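Local structure of 16L protein (6TQP) at residues S97-I102 and L131-N136; N13-N18 and S37-K42; Y64-L69 and S107-M112; E49-I54 and A101-I106. The protein probably inhibits apoptosis of the infected host cell as a viral Bcl-2 homologue that holds a pro-apoptotic peptide in a surface groove. All blocks are in the same frame, centred on the assembly; numbering follows the deposited sequence.

Interaction 1 of 4, residues S97-I102 and L131-N136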
loop_
_atom_site.group_PDB
_atom_site.type_symbol
_atom_site.label_atom_id
_atom_site.label_comp_id
_atom_site.label_asym_id
_atom_site.label_seq_id
_atom_site.Cartn_x
_atom_site.Cartn_y
_atom_site.Cartn_z
ATOM N N SER A 97 1.527 9.724 3.688
ATOM C CA SER A 97 0.843 9.824 2.403
ATOM C C SER A 97 1.462 8.891 1.370
ATOM O O SER A 97 0.753 8.316 0.536
ATOM C CB SER A 97 0.877 11.275 1.915
ATOM O OG SER A 97 2.193 11.805 2.045
ATOM N N VAL A 98 2.788 8.743 1.390
ATOM C CA VAL A 98 3.429 7.787 0.493
ATOM C C VAL A 98 2.952 6.372 0.797
ATOM O O VAL A 98 2.705 5.573 -0.114
ATOM C CB VAL A 98 4.963 7.894 0.593
ATOM C CG1 VAL A 98 5.630 6.795 -0.215
ATOM C CG2 VAL A 98 5.417 9.252 0.107
ATOM N N LYS A 99 2.845 6.031 2.079
ATOM C CA LYS A 99 2.402 4.690 2.440
ATOM C C LYS A 99 1.013 4.416 1.895
ATOM O O LYS A 99 0.740 3.321 1.394
ATOM C CB LYS A 99 2.435 4.520 3.954
ATOM C CG LYS A 99 3.849 4.430 4.510
ATOM C CD LYS A 99 3.878 4.383 6.028
ATOM C CE LYS A 99 5.312 4.190 6.561
ATOM N NZ LYS A 99 5.351 3.954 8.047
ATOM N N LEU A 100 0.124 5.404 1.963
ATOM C CA LEU A 100 -1.212 5.218 1.409
ATOM C C LEU A 100 -1.139 4.979 -0.090
ATOM O O LEU A 100 -1.783 4.063 -0.612
ATOM C CB LEU A 100 -2.080 6.427 1.723
ATOM C CG LEU A 100 -2.437 6.586 3.204
ATOM C CD1 LEU A 100 -3.189 7.856 3.398
ATOM C CD2 LEU A 100 -3.281 5.400 3.706
ATOM N N ALA A 101 -0.323 5.767 -0.794
ATOM C CA ALA A 101 -0.171 5.559 -2.228
ATOM C C ALA A 101 0.341 4.158 -2.525
ATOM O O ALA A 101 -0.096 3.524 -3.492
ATOM C CB ALA A 101 0.767 6.602 -2.824
ATOM N N ILE A 102 1.263 3.648 -1.703
ATOM C CA ILE A 102 1.802 2.313 -1.959
ATOM C C ILE A 102 0.727 1.245 -1.735
ATOM O O ILE A 102 0.679 0.234 -2.449
ATOM C CB ILE A 102 3.059 2.066 -1.107
ATOM C CG1 ILE A 102 4.208 2.913 -1.665
ATOM C CG2 ILE A 102 3.433 0.592 -1.114
ATOM C CD1 ILE A 102 5.448 2.933 -0.789
ATOM N N LEU A 131 4.488 -5.154 6.406
ATOM C CA LEU A 131 5.356 -5.016 7.570
ATOM C C LEU A 131 6.079 -3.679 7.543
ATOM O O LEU A 131 6.107 -2.950 8.542
ATOM C CB LEU A 131 6.372 -6.156 7.614
ATOM C CG LEU A 131 5.912 -7.479 8.206
ATOM C CD1 LEU A 131 6.984 -8.526 8.001
ATOM C CD2 LEU A 131 5.588 -7.324 9.681
ATOM N N LYS A 132 6.668 -3.339 6.400
ATOM C CA LYS A 132 7.409 -2.089 6.300
ATOM C C LYS A 132 6.493 -0.883 6.419
ATOM O O LYS A 132 6.871 0.131 7.014
ATOM C CB LYS A 132 8.170 -2.031 4.982
ATOM C CG LYS A 132 9.384 -2.927 4.911
ATOM C CD LYS A 132 10.452 -2.588 5.943
ATOM C CE LYS A 132 11.058 -1.224 5.673
ATOM N NZ LYS A 132 12.193 -0.945 6.594
ATOM N N ILE A 133 5.288 -0.958 5.856
ATOM C CA ILE A 133 4.366 0.162 6.002
ATOM C C ILE A 133 3.978 0.336 7.462
ATOM O O ILE A 133 3.773 1.467 7.933
ATOM C CB ILE A 133 3.132 -0.035 5.102
ATOM C CG1 ILE A 133 3.547 0.078 3.633
ATOM C CG2 ILE A 133 2.058 0.972 5.444
ATOM C CD1 ILE A 133 2.425 -0.272 2.650
ATOM N N SER A 134 3.909 -0.766 8.212
ATOM C CA SER A 134 3.452 -0.737 9.598
ATOM C C SER A 134 4.492 -0.183 10.559
ATOM O O SER A 134 4.152 0.124 11.705
ATOM C CB SER A 134 3.042 -2.142 10.046
ATOM O OG SER A 134 4.165 -2.987 10.177
ATOM N N GLU A 135 5.741 -0.038 10.137
ATOM C CA GLU A 135 6.722 0.581 11.013
ATOM C C GLU A 135 6.321 2.040 11.229
ATOM O O GLU A 135 5.774 2.688 10.331
ATOM C CB GLU A 135 8.117 0.443 10.393
ATOM C CG GLU A 135 8.557 -1.028 10.199
ATOM C CD GLU A 135 9.913 -1.176 9.499
ATOM O OE1 GLU A 135 10.501 -0.138 9.125
ATOM O OE2 GLU A 135 10.379 -2.331 9.332
ATOM N N ASN A 136 6.542 2.546 12.443
ATOM C CA ASN A 136 6.141 3.914 12.788
ATOM C C ASN A 136 4.661 4.154 12.493
ATOM O O ASN A 136 4.269 5.212 12.000
ATOM C CB ASN A 136 6.995 4.926 12.037
ATOM C CG ASN A 136 8.469 4.582 12.078
ATOM O OD1 ASN A 136 9.087 4.318 11.046
ATOM N ND2 ASN A 136 9.032 4.563 13.276
HETATM O O HOH W 1 4.233 5.795 9.360
HETATM O O HOH W 2 8.152 4.115 8.505
#

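Interaction 2 of 4, residues N13-N18 and S37-K42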
loop_
_atom_site.group_PDB
_atom_site.type_symbol
_atom_site.label_atom_id
_atom_site.label_comp_id
_atom_site.label_asym_id
_atom_site.label_seq_id
_atom_site.Cartn_x
_atom_site.Cartn_y
_atom_site.Cartn_z
ATOM N N ASN A 13 1.588 -1.134 15.261
ATOM C CA ASN A 13 2.175 -1.665 14.033
ATOM C C ASN A 13 1.438 -2.919 13.584
ATOM O O ASN A 13 1.124 -3.071 12.399
ATOM C CB ASN A 13 3.662 -1.967 14.238
ATOM C CG ASN A 13 4.484 -0.720 14.489
ATOM O OD1 ASN A 13 3.948 0.381 14.605
ATOM N ND2 ASN A 13 5.799 -0.889 14.564
ATOM N N ASN A 14 1.145 -3.822 14.525
ATOM C CA ASN A 14 0.403 -5.033 14.201
ATOM C C ASN A 14 -0.984 -4.706 13.656
ATOM O O ASN A 14 -1.460 -5.361 12.720
ATOM C CB ASN A 14 0.304 -5.909 15.443
ATOM C CG ASN A 14 -0.395 -7.221 15.169
ATOM O OD1 ASN A 14 0.089 -8.048 14.394
ATOM N ND2 ASN A 14 -1.527 -7.428 15.820
ATOM N N SER A 15 -1.654 -3.704 14.231
ATOM C CA SER A 15 -2.973 -3.310 13.733
ATOM C C SER A 15 -2.901 -2.918 12.265
ATOM O O SER A 15 -3.695 -3.386 11.440
ATOM C CB SER A 15 -3.535 -2.145 14.560
ATOM O OG SER A 15 -3.702 -2.493 15.922
ATOM N N ILE A 16 -1.949 -2.050 11.923
ATOM C CA ILE A 16 -1.802 -1.600 10.544
ATOM C C ILE A 16 -1.449 -2.766 9.628
ATOM O O ILE A 16 -1.991 -2.889 8.523
ATOM C CB ILE A 16 -0.758 -0.463 10.467
ATOM C CG1 ILE A 16 -1.322 0.826 11.062
ATOM C CG2 ILE A 16 -0.327 -0.194 9.038
ATOM C CD1 ILE A 16 -2.560 1.356 10.369
ATOM N N LYS A 17 -0.524 -3.629 10.052
ATOM C CA LYS A 17 -0.166 -4.776 9.221
ATOM C C LYS A 17 -1.396 -5.625 8.916
ATOM O O LYS A 17 -1.621 -6.030 7.771
ATOM C CB LYS A 17 0.901 -5.625 9.907
ATOM C CG LYS A 17 1.441 -6.766 9.028
ATOM C CD LYS A 17 2.110 -7.871 9.829
ATOM C CE LYS A 17 1.095 -8.734 10.559
ATOM N NZ LYS A 17 1.496 -10.161 10.555
ATOM N N ASN A 18 -2.197 -5.910 9.939
ATOM C CA ASN A 18 -3.396 -6.717 9.735
ATOM C C ASN A 18 -4.360 -6.024 8.793
ATOM O O ASN A 18 -4.975 -6.669 7.932
ATOM C CB ASN A 18 -4.069 -7.001 11.075
ATOM C CG ASN A 18 -3.338 -8.042 11.867
ATOM O OD1 ASN A 18 -2.549 -8.806 11.310
ATOM N ND2 ASN A 18 -3.598 -8.101 13.169
ATOM N N SER A 37 -10.168 -6.825 14.306
ATOM C CA SER A 37 -10.667 -6.328 15.570
ATOM C C SER A 37 -11.479 -5.058 15.352
ATOM O O SER A 37 -11.496 -4.477 14.270
ATOM C CB SER A 37 -9.513 -6.011 16.512
ATOM O OG SER A 37 -8.759 -4.939 15.967
ATOM N N CYS A 38 -12.135 -4.612 16.424
ATOM C CA CYS A 38 -12.893 -3.363 16.379
ATOM C C CYS A 38 -11.999 -2.199 15.977
ATOM O O CYS A 38 -12.364 -1.368 15.135
ATOM C CB CYS A 38 -13.517 -3.094 17.743
ATOM S SG CYS A 38 -14.346 -1.527 17.860
ATOM N N TYR A 39 -10.817 -2.122 16.580
ATOM C CA TYR A 39 -9.920 -1.006 16.302
ATOM C C TYR A 39 -9.384 -1.088 14.880
ATOM O O TYR A 39 -9.350 -0.088 14.153
ATOM C CB TYR A 39 -8.781 -0.997 17.317
ATOM C CG TYR A 39 -7.816 0.142 17.096
ATOM C CD1 TYR A 39 -8.202 1.455 17.336
ATOM C CD2 TYR A 39 -6.531 -0.094 16.643
ATOM C CE1 TYR A 39 -7.328 2.496 17.137
ATOM C CE2 TYR A 39 -5.648 0.941 16.450
ATOM C CZ TYR A 39 -6.057 2.234 16.691
ATOM O OH TYR A 39 -5.185 3.270 16.488
ATOM N N GLU A 40 -8.974 -2.285 14.459
ATOM C CA GLU A 40 -8.482 -2.454 13.097
ATOM C C GLU A 40 -9.564 -2.119 12.080
ATOM O O GLU A 40 -9.286 -1.502 11.046
ATOM C CB GLU A 40 -7.971 -3.888 12.904
ATOM C CG GLU A 40 -6.749 -4.218 13.731
ATOM C CD GLU A 40 -6.536 -5.706 13.907
ATOM O OE1 GLU A 40 -7.402 -6.510 13.469
ATOM O OE2 GLU A 40 -5.506 -6.066 14.514
ATOM N N ASN A 41 -10.816 -2.498 12.365
ATOM C CA ASN A 41 -11.890 -2.205 11.427
ATOM C C ASN A 41 -12.076 -0.701 11.262
ATOM O O ASN A 41 -12.374 -0.220 10.162
ATOM C CB ASN A 41 -13.185 -2.870 11.896
ATOM C CG ASN A 41 -14.303 -2.692 10.914
ATOM O OD1 ASN A 41 -14.260 -3.223 9.813
ATOM N ND2 ASN A 41 -15.317 -1.944 11.307
ATOM N N LYS A 42 -11.891 0.060 12.342
ATOM C CA LYS A 42 -11.964 1.513 12.231
ATOM C C LYS A 42 -10.884 2.035 11.294
ATOM O O LYS A 42 -11.148 2.883 10.433
ATOM C CB LYS A 42 -11.829 2.153 13.612
ATOM C CG LYS A 42 -13.061 1.993 14.487
ATOM C CD LYS A 42 -12.785 2.480 15.904
ATOM C CE LYS A 42 -14.021 2.387 16.788
ATOM N NZ LYS A 42 -15.070 3.364 16.364
HETATM O O HOH W 3 -4.672 -4.692 16.474
#

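Interaction 3 of 4, residues Y64-L69 and S107-M112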
loop_
_atom_site.group_PDB
_atom_site.type_symbol
_atom_site.label_atom_id
_atom_site.label_comp_id
_atom_site.label_asym_id
_atom_site.label_seq_id
_atom_site.Cartn_x
_atom_site.Cartn_y
_atom_site.Cartn_z
ATOM N N TYR A 64 1.416 3.246 -14.739
ATOM C CA TYR A 64 2.763 3.494 -15.242
ATOM C C TYR A 64 3.798 2.803 -14.364
ATOM O O TYR A 64 4.702 2.123 -14.861
ATOM C CB TYR A 64 3.002 4.999 -15.308
ATOM C CG TYR A 64 4.448 5.427 -15.479
ATOM C CD1 TYR A 64 5.086 5.309 -16.704
ATOM C CD2 TYR A 64 5.151 5.985 -14.428
ATOM C CE1 TYR A 64 6.393 5.705 -16.863
ATOM C CE2 TYR A 64 6.458 6.385 -14.575
ATOM C CZ TYR A 64 7.074 6.251 -15.798
ATOM O OH TYR A 64 8.382 6.657 -15.950
ATOM N N ILE A 65 3.666 2.945 -13.047
ATOM C CA ILE A 65 4.578 2.266 -12.133
ATOM C C ILE A 65 4.543 0.765 -12.382
ATOM O O ILE A 65 5.584 0.101 -12.469
ATOM C CB ILE A 65 4.214 2.607 -10.680
ATOM C CG1 ILE A 65 4.455 4.100 -10.434
ATOM C CG2 ILE A 65 5.017 1.739 -9.697
ATOM C CD1 ILE A 65 3.897 4.596 -9.115
ATOM N N CYS A 66 3.337 0.207 -12.494
ATOM C CA CYS A 66 3.207 -1.221 -12.740
ATOM C C CYS A 66 3.880 -1.624 -14.045
ATOM O O CYS A 66 4.405 -2.739 -14.160
ATOM C CB CYS A 66 1.728 -1.607 -12.759
ATOM S SG CYS A 66 0.914 -1.472 -11.142
ATOM N N SER A 67 3.846 -0.751 -15.054
ATOM C CA SER A 67 4.578 -1.035 -16.286
ATOM C C SER A 67 6.073 -1.097 -16.013
ATOM O O SER A 67 6.772 -1.995 -16.497
ATOM C CB SER A 67 4.285 0.020 -17.354
ATOM O OG SER A 67 5.068 -0.219 -18.507
ATOM N N LEU A 68 6.586 -0.144 -15.241
ATOM C CA LEU A 68 7.998 -0.190 -14.885
ATOM C C LEU A 68 8.326 -1.473 -14.134
ATOM O O LEU A 68 9.348 -2.114 -14.402
ATOM C CB LEU A 68 8.372 1.021 -14.034
ATOM C CG LEU A 68 8.233 2.398 -14.674
ATOM C CD1 LEU A 68 8.656 3.466 -13.661
ATOM C CD2 LEU A 68 9.059 2.510 -15.936
ATOM N N LEU A 69 7.463 -1.863 -13.192
ATOM C CA LEU A 69 7.698 -3.041 -12.362
ATOM C C LEU A 69 7.475 -4.351 -13.105
ATOM O O LEU A 69 7.715 -5.418 -12.525
ATOM C CB LEU A 69 6.784 -3.012 -11.137
ATOM C CG LEU A 69 6.936 -1.821 -10.199
ATOM C CD1 LEU A 69 5.785 -1.803 -9.206
ATOM C CD2 LEU A 69 8.265 -1.898 -9.492
ATOM N N SER A 107 -2.737 -2.739 -4.481
ATOM C CA SER A 107 -4.074 -3.136 -4.935
ATOM C C SER A 107 -4.106 -3.296 -6.446
ATOM O O SER A 107 -4.643 -4.282 -6.971
ATOM C CB SER A 107 -5.114 -2.106 -4.497
ATOM O OG SER A 107 -5.216 -2.083 -3.091
ATOM N N MET A 108 -3.537 -2.329 -7.168
ATOM C CA MET A 108 -3.505 -2.441 -8.619
ATOM C C MET A 108 -2.657 -3.622 -9.070
ATOM O O MET A 108 -3.044 -4.345 -9.993
ATOM C CB MET A 108 -2.973 -1.162 -9.247
ATOM C CG MET A 108 -2.909 -1.260 -10.764
ATOM S SD MET A 108 -2.315 0.264 -11.495
ATOM C CE MET A 108 -3.808 1.222 -11.242
ATOM N N ILE A 109 -1.483 -3.819 -8.461
ATOM C CA ILE A 109 -0.636 -4.950 -8.845
ATOM C C ILE A 109 -1.433 -6.239 -8.761
ATOM O O ILE A 109 -1.432 -7.061 -9.684
ATOM C CB ILE A 109 0.622 -5.012 -7.961
ATOM C CG1 ILE A 109 1.484 -3.774 -8.196
ATOM C CG2 ILE A 109 1.449 -6.278 -8.275
ATOM C CD1 ILE A 109 2.674 -3.654 -7.264
ATOM N N VAL A 110 -2.148 -6.415 -7.650
ATOM C CA VAL A 110 -2.920 -7.631 -7.430
ATOM C C VAL A 110 -4.042 -7.742 -8.454
ATOM O O VAL A 110 -4.310 -8.824 -8.999
ATOM C CB VAL A 110 -3.445 -7.632 -5.983
ATOM C CG1 VAL A 110 -4.674 -8.471 -5.826
ATOM C CG2 VAL A 110 -2.341 -8.103 -5.027
ATOM N N GLU A 111 -4.721 -6.626 -8.732
ATOM C CA GLU A 111 -5.802 -6.651 -9.712
ATOM C C GLU A 111 -5.276 -6.932 -11.115
ATOM O O GLU A 111 -5.979 -7.544 -11.926
ATOM C CB GLU A 111 -6.569 -5.328 -9.681
ATOM C CG GLU A 111 -7.414 -5.139 -8.417
ATOM C CD GLU A 111 -8.180 -3.827 -8.407
ATOM O OE1 GLU A 111 -7.913 -2.969 -9.275
ATOM O OE2 GLU A 111 -9.052 -3.657 -7.528
ATOM N N MET A 112 -4.049 -6.508 -11.417
ATOM C CA MET A 112 -3.488 -6.743 -12.746
ATOM C C MET A 112 -2.986 -8.175 -12.903
ATOM O O MET A 112 -3.384 -8.876 -13.837
ATOM C CB MET A 112 -2.357 -5.755 -13.021
ATOM C CG MET A 112 -2.849 -4.377 -13.362
ATOM S SD MET A 112 -1.506 -3.254 -13.737
ATOM C CE MET A 112 -2.421 -1.848 -14.373
#

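Interaction 4 of 4, residues E49-I54 and A101-I106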
loop_
_atom_site.group_PDB
_atom_site.type_symbol
_atom_site.label_atom_id
_atom_site.label_comp_id
_atom_site.label_asym_id
_atom_site.label_seq_id
_atom_site.Cartn_x
_atom_site.Cartn_y
_atom_site.Cartn_z
ATOM N N GLU A 49 -11.140 4.461 2.217
ATOM C CA GLU A 49 -11.593 5.670 1.535
ATOM C C GLU A 49 -10.429 6.393 0.871
ATOM O O GLU A 49 -10.529 6.822 -0.285
ATOM C CB GLU A 49 -12.295 6.603 2.518
ATOM C CG GLU A 49 -13.616 6.088 3.034
ATOM C CD GLU A 49 -14.252 7.048 4.013
ATOM O OE1 GLU A 49 -13.538 7.955 4.497
ATOM O OE2 GLU A 49 -15.460 6.900 4.292
ATOM N N ASP A 50 -9.332 6.580 1.604
ATOM C CA ASP A 50 -8.174 7.261 1.034
ATOM C C ASP A 50 -7.629 6.508 -0.174
ATOM O O ASP A 50 -7.342 7.108 -1.216
ATOM C CB ASP A 50 -7.082 7.429 2.090
ATOM C CG ASP A 50 -7.485 8.373 3.206
ATOM O OD1 ASP A 50 -8.422 9.175 3.009
ATOM O OD2 ASP A 50 -6.850 8.318 4.281
ATOM N N CYS A 51 -7.483 5.186 -0.060
ATOM C CA CYS A 51 -6.866 4.427 -1.143
ATOM C C CYS A 51 -7.780 4.321 -2.359
ATOM O O CYS A 51 -7.292 4.338 -3.495
ATOM C CB CYS A 51 -6.449 3.048 -0.639
ATOM S SG CYS A 51 -5.094 3.164 0.570
ATOM N N GLU A 52 -9.101 4.240 -2.159
ATOM C CA GLU A 52 -10.006 4.272 -3.302
ATOM C C GLU A 52 -9.966 5.629 -3.999
ATOM O O GLU A 52 -10.110 5.700 -5.224
ATOM C CB GLU A 52 -11.434 3.919 -2.861
ATOM C CG GLU A 52 -11.579 2.460 -2.475
ATOM C CD GLU A 52 -12.962 2.109 -1.976
ATOM O OE1 GLU A 52 -13.775 3.032 -1.749
ATOM O OE2 GLU A 52 -13.227 0.902 -1.815
ATOM N N ASN A 53 -9.727 6.710 -3.255
ATOM C CA ASN A 53 -9.648 8.023 -3.884
ATOM C C ASN A 53 -8.343 8.181 -4.657
ATOM O O ASN A 53 -8.319 8.799 -5.730
ATOM C CB ASN A 53 -9.798 9.114 -2.827
ATOM C CG ASN A 53 -11.246 9.322 -2.419
ATOM O OD1 ASN A 53 -12.164 9.083 -3.206
ATOM N ND2 ASN A 53 -11.458 9.762 -1.189
ATOM N N ILE A 54 -7.252 7.614 -4.137
ATOM C CA ILE A 54 -5.981 7.638 -4.865
ATOM C C ILE A 54 -6.103 6.844 -6.158
ATOM O O ILE A 54 -5.648 7.279 -7.224
ATOM C CB ILE A 54 -4.851 7.087 -3.982
ATOM C CG1 ILE A 54 -4.615 8.002 -2.777
ATOM C CG2 ILE A 54 -3.568 6.943 -4.782
ATOM C CD1 ILE A 54 -3.676 7.380 -1.697
ATOM N N ALA A 101 -0.323 5.767 -0.794
ATOM C CA ALA A 101 -0.171 5.559 -2.228
ATOM C C ALA A 101 0.341 4.158 -2.525
ATOM O O ALA A 101 -0.096 3.524 -3.492
ATOM C CB ALA A 101 0.767 6.602 -2.824
ATOM N N ILE A 102 1.263 3.648 -1.703
ATOM C CA ILE A 102 1.802 2.313 -1.959
ATOM C C ILE A 102 0.727 1.245 -1.735
ATOM O O ILE A 102 0.679 0.234 -2.449
ATOM C CB ILE A 102 3.059 2.066 -1.107
ATOM C CG1 ILE A 102 4.208 2.913 -1.665
ATOM C CG2 ILE A 102 3.433 0.592 -1.114
ATOM C CD1 ILE A 102 5.448 2.933 -0.789
ATOM N N ILE A 103 -0.146 1.430 -0.746
ATOM C CA ILE A 103 -1.235 0.463 -0.575
ATOM C C ILE A 103 -2.092 0.428 -1.830
ATOM O O ILE A 103 -2.468 -0.644 -2.314
ATOM C CB ILE A 103 -2.073 0.792 0.673
ATOM C CG1 ILE A 103 -1.199 0.659 1.919
ATOM C CG2 ILE A 103 -3.310 -0.130 0.762
ATOM C CD1 ILE A 103 -1.843 1.205 3.185
ATOM N N SER A 104 -2.386 1.597 -2.397
ATOM C CA SER A 104 -3.139 1.627 -3.646
ATOM C C SER A 104 -2.367 0.944 -4.768
ATOM O O SER A 104 -2.955 0.265 -5.616
ATOM C CB SER A 104 -3.471 3.065 -4.039
ATOM O OG SER A 104 -4.266 3.692 -3.054
ATOM N N LEU A 105 -1.049 1.142 -4.810
ATOM C CA LEU A 105 -0.234 0.503 -5.837
ATOM C C LEU A 105 -0.330 -1.018 -5.741
ATOM O O LEU A 105 -0.519 -1.710 -6.750
ATOM C CB LEU A 105 1.222 0.966 -5.695
ATOM C CG LEU A 105 2.209 0.270 -6.630
ATOM C CD1 LEU A 105 1.920 0.592 -8.088
ATOM C CD2 LEU A 105 3.613 0.658 -6.236
ATOM N N ILE A 106 -0.205 -1.560 -4.527
ATOM C CA ILE A 106 -0.318 -3.011 -4.336
ATOM C C ILE A 106 -1.681 -3.495 -4.793
ATOM O O ILE A 106 -1.797 -4.546 -5.438
ATOM C CB ILE A 106 -0.069 -3.383 -2.860
ATOM C CG1 ILE A 106 1.322 -2.947 -2.408
ATOM C CG2 ILE A 106 -0.197 -4.899 -2.621
ATOM C CD1 ILE A 106 1.425 -2.845 -0.937
#

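Interaction 1 of 4, residues S97-I102 and L131-N136
Lys-99 reaches across from helix 96-113 to the carbonyl end of helix 120-134, and its chain does two jobs on the way. With chi1 at -72°, CG lies beside the backbone N, and beyond CG the chain is fully extended, which carries NZ past Ile-133. The apolar part runs over the branch methyl of that isoleucine: CB and CD of Lys-99 each lie 3.9 Å from CG2 of Ile-133. The two side chains run alongside one another, pointing opposite ways. At the tip, NZ donates to Ile-133 O at 2.9 Å, approaching from above the carbonyl plane, 36° out of it. Glu-135 O lies 2.6 Å from the same NZ. The ammonium group also donates to two waters, one of which donates in turn to Asn-136 O.

The other branch of Ile-133 works separately, its CD1 meeting CG2 of Ile-102 at 4.0 Å; Leu-90 of helix 76-92 packs on Lys-99, Ile-102 and Ile-133 alike. A cation set among carbonyl oxygens where a helix ends probably stabilises the partial negative charge there. The lysine ammonium thus meets main-chain carbonyls at the end of helix 120-134, joining that helix to helix 96-113 in the all-helical Bcl-2 fold.

Interaction 2 of 4, residues N13-N18 and S37-K42
Glu-40 and Asn-18 join two helices of the Bcl-2 fold, and the same glutamate completes a capping box at the start of helix 38-68. In the box, Glu-40 N donates to Ser-37 OG at 3.1 Å, while Ser-37 N returns a bond to Glu-40 OE1 at 2.9 Å. One carboxylate oxygen is thereby committed to its own helix and the other is turned to the neighbour.

Among the polar links between helices, Asn-18 ND2 donates to Glu-40 OE2 over 3.1 Å, nearly straight at 176°. The acceptor lies in the amide plane of Asn-18, yet the donor comes from above the carboxylate plane, the amide and carboxylate planes standing 79° apart. A water joins OE2 to Ser-15 OG, which also bonds to Ser-9 and the carbonyl of Asn-11.

Van der Waals contacts fill in the rest. CG of Glu-40 rests 3.9 Å from Ser-15 CB, its extended chain passing over that serine on the way to Asn-18. Tyr-39, with CG anti to its backbone N (chi1 -180°), swings its ring toward helix 12-27. Ser-15 OG meets the ring at its edge, in plane, 3.8 Å from Tyr-39 CD2.

Interaction 3 of 4, residues Y64-L69 and S107-M112
The helical bond from Met-112 N to Met-108 O, 2.8 Å long, sets two methionines one turn apart, and both send their sulfurs to Cys-66. The site lies where the far end of helix 38-68 crosses helix 96-113, the buried central helix of this Bcl-2 fold. The short axes there pass 10.4 Å apart at a crossing angle of -65°.

Everything that meets across the contact is apolar or sulfur. Cys-66 points at the partner helix and is approached by three residues. Its SG lies 3.7 Å from Met-108 SD, a van der Waals contact between sulfurs. Met-108 gets there with CG anti to the backbone N (chi1 179°) and a bend at its last torsion, so that CE turns aside and leaves SD to do the touching. Met-112 stays extended beyond CG and brings its SD to CB of Cys-66 at 3.8 Å. From Ile-109 it is CG1 that meets the thiol, also at 3.8 Å.

Around this cluster, Val-71 packs on both Cys-66 and Met-112, while Leu-62 and Ser-63 lie against Met-108. The bound peptide covers Leu-69 with an apolar side chain, so this end of the contact borders the peptide groove. Leu-69 and Ile-109 meet with their chains at about a right angle, the methyl CD1 of Leu-69 lying 4.1 Å from CD1 of Ile-109.

Interaction 4 of 4, residues E49-I54 and A101-I106
Cys-51 and Ser-104 bring helices 38-68 and 96-113 together with their CA atoms 5.3 Å apart, where the short axes approach to 8.8 Å and cross at -68°. The small side chains of both residues, whose CB atoms point at the opposite helix, are consistent with so close an approach.

Ser-104 has OG beside its backbone N (chi1 -61°), which directs the hydroxyl at the backbone of helix 38-68. OG donates to Cys-51 O over 3.1 Å, coming from the flank of the carbonyl: the C=O...donor angle is 104°. Ser-104 OG also lies 3.3 Å from CB of Cys-51, a close fit of the hydroxyl against the facing helix. On one flank the thiol packs on the isoleucine next to the serine, with SG of Cys-51 3.8 Å from CG2 of Ile-103. On the other, Ile-54 lies over the hydroxyl, its CG2 reaching Ser-104 CB at 3.9 Å while its CD1 extends to the backbone N of Ala-101.

Tyr-23 of helix 12-27 covers the Cys-51 and Ile-103 side, and the bound peptide packs on Ile-54 and Ala-101. All five touching residues are buried. The chemistry implies that the serine hydroxyl, enclosed among apolar groups, is satisfied by a main-chain carbonyl, so the two helices gain a neutral polar link inside an otherwise apolar contact.

How the interactions relate
From the N terminus, interaction 2 closes first, a short loop that ties helix 12-27 to the start of helix 38-68. Helix 38-68 then opens interaction 4 and, farther along, interaction 3; both close on helix 96-113 in the same order, so they cross. Interaction 1 begins on that helix where interaction 4 ends, sharing Ala-101 and Ile-102, and closes at the end of helix 120-134, crossing interaction 3. None nests inside another. Helix 96-113 thus serves three contacts, and the bound peptide packs beside each of them. Interactions 2 and 3 lie on opposite sides of the chain's centre, their centres about 25 Å apart, whereas interactions 1 and 2 touch through Leu-131 and Ser-134.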